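Local coordinates for protein putative SAM-dependent O-methyltranferase (PDB 4YMH) that binds S-adenosyl-L-homocysteine and probably acts as an S-adenosylmethionine-dependent O-methyltransferase of the cation-dependent family, at residues I104-R108 / K121-G125; V174-G178 / L221-D226. All coordinates share one frame; numbering follows the deposited sequence.

Interaction 1: I104-R108 / K121-G125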
loop_
_atom_site.group_PDB
_atom_site.type_symbol
_atom_site.label_atom_id
_atom_site.label_comp_id
_atom_site.label_asym_id
_atom_site.label_seq_id
_atom_site.Cartn_x
_atom_site.Cartn_y
_atom_site.Cartn_z
ATOM N N ILE A 104 23.714 -15.028 -8.123
ATOM C CA ILE A 104 23.192 -16.387 -8.194
ATOM C C ILE A 104 23.913 -17.308 -7.190
ATOM O O ILE A 104 23.268 -18.040 -6.437
ATOM C CB ILE A 104 23.336 -16.952 -9.625
ATOM C CG1 ILE A 104 22.297 -16.309 -10.556
ATOM C CG2 ILE A 104 23.201 -18.478 -9.628
ATOM C CD1 ILE A 104 22.601 -16.505 -12.018
ATOM N N ALA A 105 25.242 -17.247 -7.173
ATOM C CA ALA A 105 26.026 -18.016 -6.207
ATOM C C ALA A 105 25.641 -17.636 -4.774
ATOM O O ALA A 105 25.356 -18.519 -3.932
ATOM C CB ALA A 105 27.509 -17.804 -6.432
ATOM N N ALA A 106 25.617 -16.326 -4.512
ATOM C CA ALA A 106 25.196 -15.819 -3.203
ATOM C C ALA A 106 23.825 -16.355 -2.762
ATOM O O ALA A 106 23.653 -16.815 -1.631
ATOM C CB ALA A 106 25.170 -14.287 -3.214
ATOM N N SER A 107 22.852 -16.272 -3.660
ATOM C CA SER A 107 21.487 -16.663 -3.362
ATOM C C SER A 107 21.320 -18.152 -3.148
ATOM O O SER A 107 20.617 -18.555 -2.222
ATOM C CB SER A 107 20.551 -16.205 -4.479
ATOM O OG SER A 107 20.404 -14.803 -4.439
ATOM N N ARG A 108 21.918 -18.966 -4.017
ATOM C CA ARG A 108 21.844 -20.415 -3.840
ATOM C C ARG A 108 22.425 -20.820 -2.492
ATOM O O ARG A 108 21.824 -21.620 -1.757
ATOM C CB ARG A 108 22.566 -21.146 -4.970
ATOM C CG ARG A 108 21.924 -20.923 -6.325
ATOM C CD ARG A 108 22.389 -21.958 -7.348
ATOM N NE ARG A 108 21.788 -21.704 -8.654
ATOM C CZ ARG A 108 20.505 -21.913 -8.950
ATOM N NH1 ARG A 108 19.671 -22.383 -8.031
ATOM N NH2 ARG A 108 20.055 -21.649 -10.169
ATOM N N LYS A 121 12.650 -21.755 -6.338
ATOM C CA LYS A 121 13.299 -22.145 -7.573
ATOM C C LYS A 121 13.974 -20.930 -8.201
ATOM O O LYS A 121 13.300 -19.999 -8.621
ATOM C CB LYS A 121 12.273 -22.753 -8.530
ATOM C CG LYS A 121 12.849 -23.332 -9.810
ATOM C CD LYS A 121 11.732 -23.876 -10.689
ATOM C CE LYS A 121 12.274 -24.543 -11.943
ATOM N NZ LYS A 121 11.177 -25.103 -12.780
ATOM N N LEU A 122 15.304 -20.935 -8.235
ATOM C CA LEU A 122 16.047 -19.846 -8.862
ATOM C C LEU A 122 16.384 -20.200 -10.302
ATOM O O LEU A 122 16.972 -21.243 -10.578
ATOM C CB LEU A 122 17.326 -19.535 -8.087
ATOM C CG LEU A 122 18.253 -18.463 -8.664
ATOM C CD1 LEU A 122 17.536 -17.139 -8.819
ATOM C CD2 LEU A 122 19.476 -18.299 -7.780
ATOM N N ILE A 123 15.991 -19.325 -11.217
ATOM C CA ILE A 123 16.250 -19.528 -12.627
ATOM C C ILE A 123 17.242 -18.485 -13.119
ATOM O O ILE A 123 17.018 -17.263 -13.012
ATOM C CB ILE A 123 14.944 -19.474 -13.446
ATOM C CG1 ILE A 123 13.990 -20.573 -12.952
ATOM C CG2 ILE A 123 15.233 -19.620 -14.938
ATOM C CD1 ILE A 123 12.680 -20.633 -13.684
ATOM N N GLU A 124 18.338 -18.979 -13.663
ATOM C CA GLU A 124 19.411 -18.134 -14.059
ATOM C C GLU A 124 19.286 -17.694 -15.503
ATOM O O GLU A 124 18.844 -18.429 -16.344
ATOM C CB GLU A 124 20.705 -18.866 -13.817
ATOM C CG GLU A 124 20.666 -20.281 -14.329
ATOM C CD GLU A 124 20.010 -21.309 -13.406
ATOM O OE1 GLU A 124 20.711 -21.788 -12.491
ATOM O OE2 GLU A 124 18.842 -21.704 -13.646
ATOM N N GLY A 125 19.690 -16.476 -15.771
ATOM C CA GLY A 125 19.747 -15.978 -17.128
ATOM C C GLY A 125 19.026 -14.654 -17.254
ATOM O O GLY A 125 18.286 -14.258 -16.344
HETATM O O HOH W 1 16.564 -23.367 -7.422
#
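Helix segment 104-108 runs nearly antiparallel to strand segment 121-124, at 169° with axes 10.2 Å apart, so Ile104 faces Glu124 and Arg108 faces Leu122. Leu122 is the apolar centre. Its CD2 touches Ile104 CG2 and Ser107 CB and lies 3.9 Å from Arg108 CZ, over one face of the guanidinium group. Ile104 reaches past it with CD1, which meets Glu124 CB at 3.5 Å.

The arginine chain, extended from CG to NE, carries its head across to the strand. There NH2 donates to Leu122 O over 3.1 Å, from above the carbonyl plane, off the lone pairs. The same NH2 forms a salt bridge with Glu124 OE1 near the guanidinium edge; the refined separation is very short and its exact value doubtful. Glu124 bends at chi2 (-82°), which brings its carboxylate there, the two planes 23° apart. A water accepts from Leu122 N and weakly from Arg108 NH1. Ser107 OG turns to Met103 O instead.

This packing closes the beta-alpha-beta unit 93-98, 101-114, 120-124: Leu122 also touches Thr96 and Glu98 of the neighbouring parallel strand, while Gly125, just beyond the strand, contacts the bound S-adenosyl-L-homocysteine.

Interaction 2: V174-G178 / L221-D226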
loop_
_atom_site.group_PDB
_atom_site.type_symbol
_atom_site.label_atom_id
_atom_site.label_comp_id
_atom_site.label_asym_id
_atom_site.label_seq_id
_atom_site.Cartn_x
_atom_site.Cartn_y
_atom_site.Cartn_z
ATOM N N VAL A 174 9.793 2.381 -8.559
ATOM C CA VAL A 174 9.317 3.065 -9.760
ATOM C C VAL A 174 9.617 4.577 -9.741
ATOM O O VAL A 174 9.700 5.216 -10.798
ATOM C CB VAL A 174 7.802 2.759 -9.955
ATOM C CG1 VAL A 174 7.226 3.456 -11.184
ATOM C CG2 VAL A 174 7.641 1.259 -10.128
ATOM N N PHE A 175 9.808 5.149 -8.555
ATOM C CA PHE A 175 10.116 6.581 -8.456
ATOM C C PHE A 175 11.561 6.915 -8.822
ATOM O O PHE A 175 11.875 8.074 -9.074
ATOM C CB PHE A 175 9.871 7.097 -7.036
ATOM C CG PHE A 175 8.414 7.308 -6.696
ATOM C CD1 PHE A 175 7.431 7.269 -7.677
ATOM C CD2 PHE A 175 8.040 7.567 -5.391
ATOM C CE1 PHE A 175 6.096 7.484 -7.350
ATOM C CE2 PHE A 175 6.701 7.773 -5.058
ATOM C CZ PHE A 175 5.735 7.733 -6.037
ATOM N N ALA A 176 12.436 5.915 -8.778
ATOM C CA ALA A 176 13.874 6.125 -9.003
ATOM C C ALA A 176 14.377 7.280 -8.127
ATOM O O ALA A 176 14.986 8.238 -8.620
ATOM C CB ALA A 176 14.157 6.406 -10.497
ATOM N N ARG A 177 14.050 7.198 -6.841
ATOM C CA ARG A 177 14.425 8.174 -5.814
ATOM C C ARG A 177 13.726 9.525 -5.967
ATOM O O ARG A 177 14.039 10.481 -5.247
ATOM C CB ARG A 177 15.945 8.368 -5.813
ATOM C CG ARG A 177 16.731 7.061 -5.712
ATOM C CD ARG A 177 16.514 6.402 -4.374
ATOM N NE ARG A 177 17.608 5.486 -4.051
ATOM C CZ ARG A 177 17.543 4.160 -4.129
ATOM N NH1 ARG A 177 16.426 3.561 -4.518
ATOM N NH2 ARG A 177 18.606 3.429 -3.804
ATOM N N GLY A 178 12.776 9.597 -6.893
ATOM C CA GLY A 178 12.086 10.832 -7.210
ATOM C C GLY A 178 12.390 11.276 -8.630
ATOM O O GLY A 178 11.669 12.068 -9.207
ATOM N N LEU A 221 -0.204 3.747 -8.946
ATOM C CA LEU A 221 1.160 4.087 -8.571
ATOM C C LEU A 221 1.130 4.627 -7.156
ATOM O O LEU A 221 0.765 5.774 -6.916
ATOM C CB LEU A 221 1.769 5.096 -9.553
ATOM C CG LEU A 221 3.212 5.540 -9.259
ATOM C CD1 LEU A 221 4.113 4.389 -8.815
ATOM C CD2 LEU A 221 3.827 6.278 -10.482
ATOM N N LEU A 222 1.477 3.748 -6.221
ATOM C CA LEU A 222 1.436 4.011 -4.786
ATOM C C LEU A 222 2.687 4.725 -4.285
ATOM O O LEU A 222 3.817 4.208 -4.440
ATOM C CB LEU A 222 1.255 2.685 -4.050
ATOM C CG LEU A 222 0.556 2.702 -2.696
ATOM C CD1 LEU A 222 -0.825 3.307 -2.848
ATOM C CD2 LEU A 222 0.479 1.287 -2.140
ATOM N N PRO A 223 2.506 5.915 -3.675
ATOM C CA PRO A 223 3.664 6.691 -3.216
ATOM C C PRO A 223 4.170 6.175 -1.865
ATOM O O PRO A 223 4.107 6.875 -0.842
ATOM C CB PRO A 223 3.115 8.117 -3.104
ATOM C CG PRO A 223 1.666 7.903 -2.717
ATOM C CD PRO A 223 1.230 6.623 -3.431
ATOM N N VAL A 224 4.649 4.933 -1.880
ATOM C CA VAL A 224 5.195 4.291 -0.685
ATOM C C VAL A 224 6.587 3.746 -1.050
ATOM O O VAL A 224 6.824 3.383 -2.193
ATOM C CB VAL A 224 4.242 3.163 -0.174
ATOM C CG1 VAL A 224 4.272 1.952 -1.103
ATOM C CG2 VAL A 224 4.518 2.780 1.301
ATOM N N PHE A 225 7.497 3.706 -0.079
ATOM C CA PHE A 225 8.867 3.238 -0.306
ATOM C C PHE A 225 9.487 4.052 -1.452
ATOM O O PHE A 225 9.437 5.274 -1.422
ATOM C CB PHE A 225 8.875 1.728 -0.579
ATOM C CG PHE A 225 8.231 0.910 0.527
ATOM C CD1 PHE A 225 8.574 1.125 1.850
ATOM C CD2 PHE A 225 7.285 -0.066 0.244
ATOM C CE1 PHE A 225 7.998 0.379 2.876
ATOM C CE2 PHE A 225 6.709 -0.814 1.272
ATOM C CZ PHE A 225 7.067 -0.581 2.588
ATOM N N ASP A 226 10.048 3.391 -2.460
ATOM C CA ASP A 226 10.656 4.110 -3.589
ATOM C C ASP A 226 9.685 4.105 -4.780
ATOM O O ASP A 226 10.087 4.137 -5.938
ATOM C CB ASP A 226 12.011 3.476 -3.957
ATOM C CG ASP A 226 12.828 4.319 -4.950
ATOM O OD1 ASP A 226 12.635 5.554 -5.030
ATOM O OD2 ASP A 226 13.678 3.724 -5.652
#
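Segment 174-178, an irregular loop, and segment 221-226, the end of a strand and the turn after it, come closest at Phe175 and Asp226, whose CA atoms are 5.5 Å apart. Asp226 binds the loop with both its backbone and its side chain. Its carbonyl O accepts from Phe175 N at 2.8 Å, with the donor tilted 20° from the carbonyl plane. The carboxylate, swung out by placing CG opposite the backbone N (chi1 -169°), reaches further along the loop. There OD1 receives Arg177 N at 2.8 Å through its syn lone pair.

Arg177 meets the same carboxylate a second time. Its chain starts away from the turn but bends at chi2 (-66°), and NH1 returns to form a salt bridge with Asp226 OD2 at 3.0 Å. The oxygen lies in the guanidinium plane, whereas NH1 stands above the carboxylate plane. OD2 also accepts from Asn173 ND2, so this buried carboxylate is gripped by three donors, which probably helps to keep it ionised.

On the apolar side, Phe175 CE1 rests 4.0 Å from Leu221 CD1, a methyl that also touches Val174 CG1. Further round the ring, Pro223 CB lies in its plane at the edge, 4.0 Å from CZ. Pro223 centres an inverse gamma turn, which bends the chain as it leaves strand 217-222.

The second subunit adds to this packing, with its Cys20 against Phe175 and its Tyr19 against Leu221. The contact thus ties the loop after strand 167-171 to the connection between the antiparallel strands 217-222 and 228-233, the C-terminal hairpin that completes the seven-stranded sheet of class I methyltransferases with strand order 3-2-1-4-5-7-6.

In the fold
The two contacts illustrate how one Rossmann-like sheet is finished at its two ends. Interaction 1 comes first along the chain and closes before interaction 2 opens; their centres are 27 Å apart, on opposite sides of the chain's centre, and their nearest atoms stay about 18 Å from each other. One secures outer strand 120-124 to its crossover helix in the parallel part of the sheet, the other involves strand 217-222 at the far, antiparallel edge. Interaction 1 borders the S-adenosyl-L-homocysteine pocket directly, whereas interaction 2 lies further from the ligand and is packed against by the second subunit. Pocket and subunit interface thus share a single sheet.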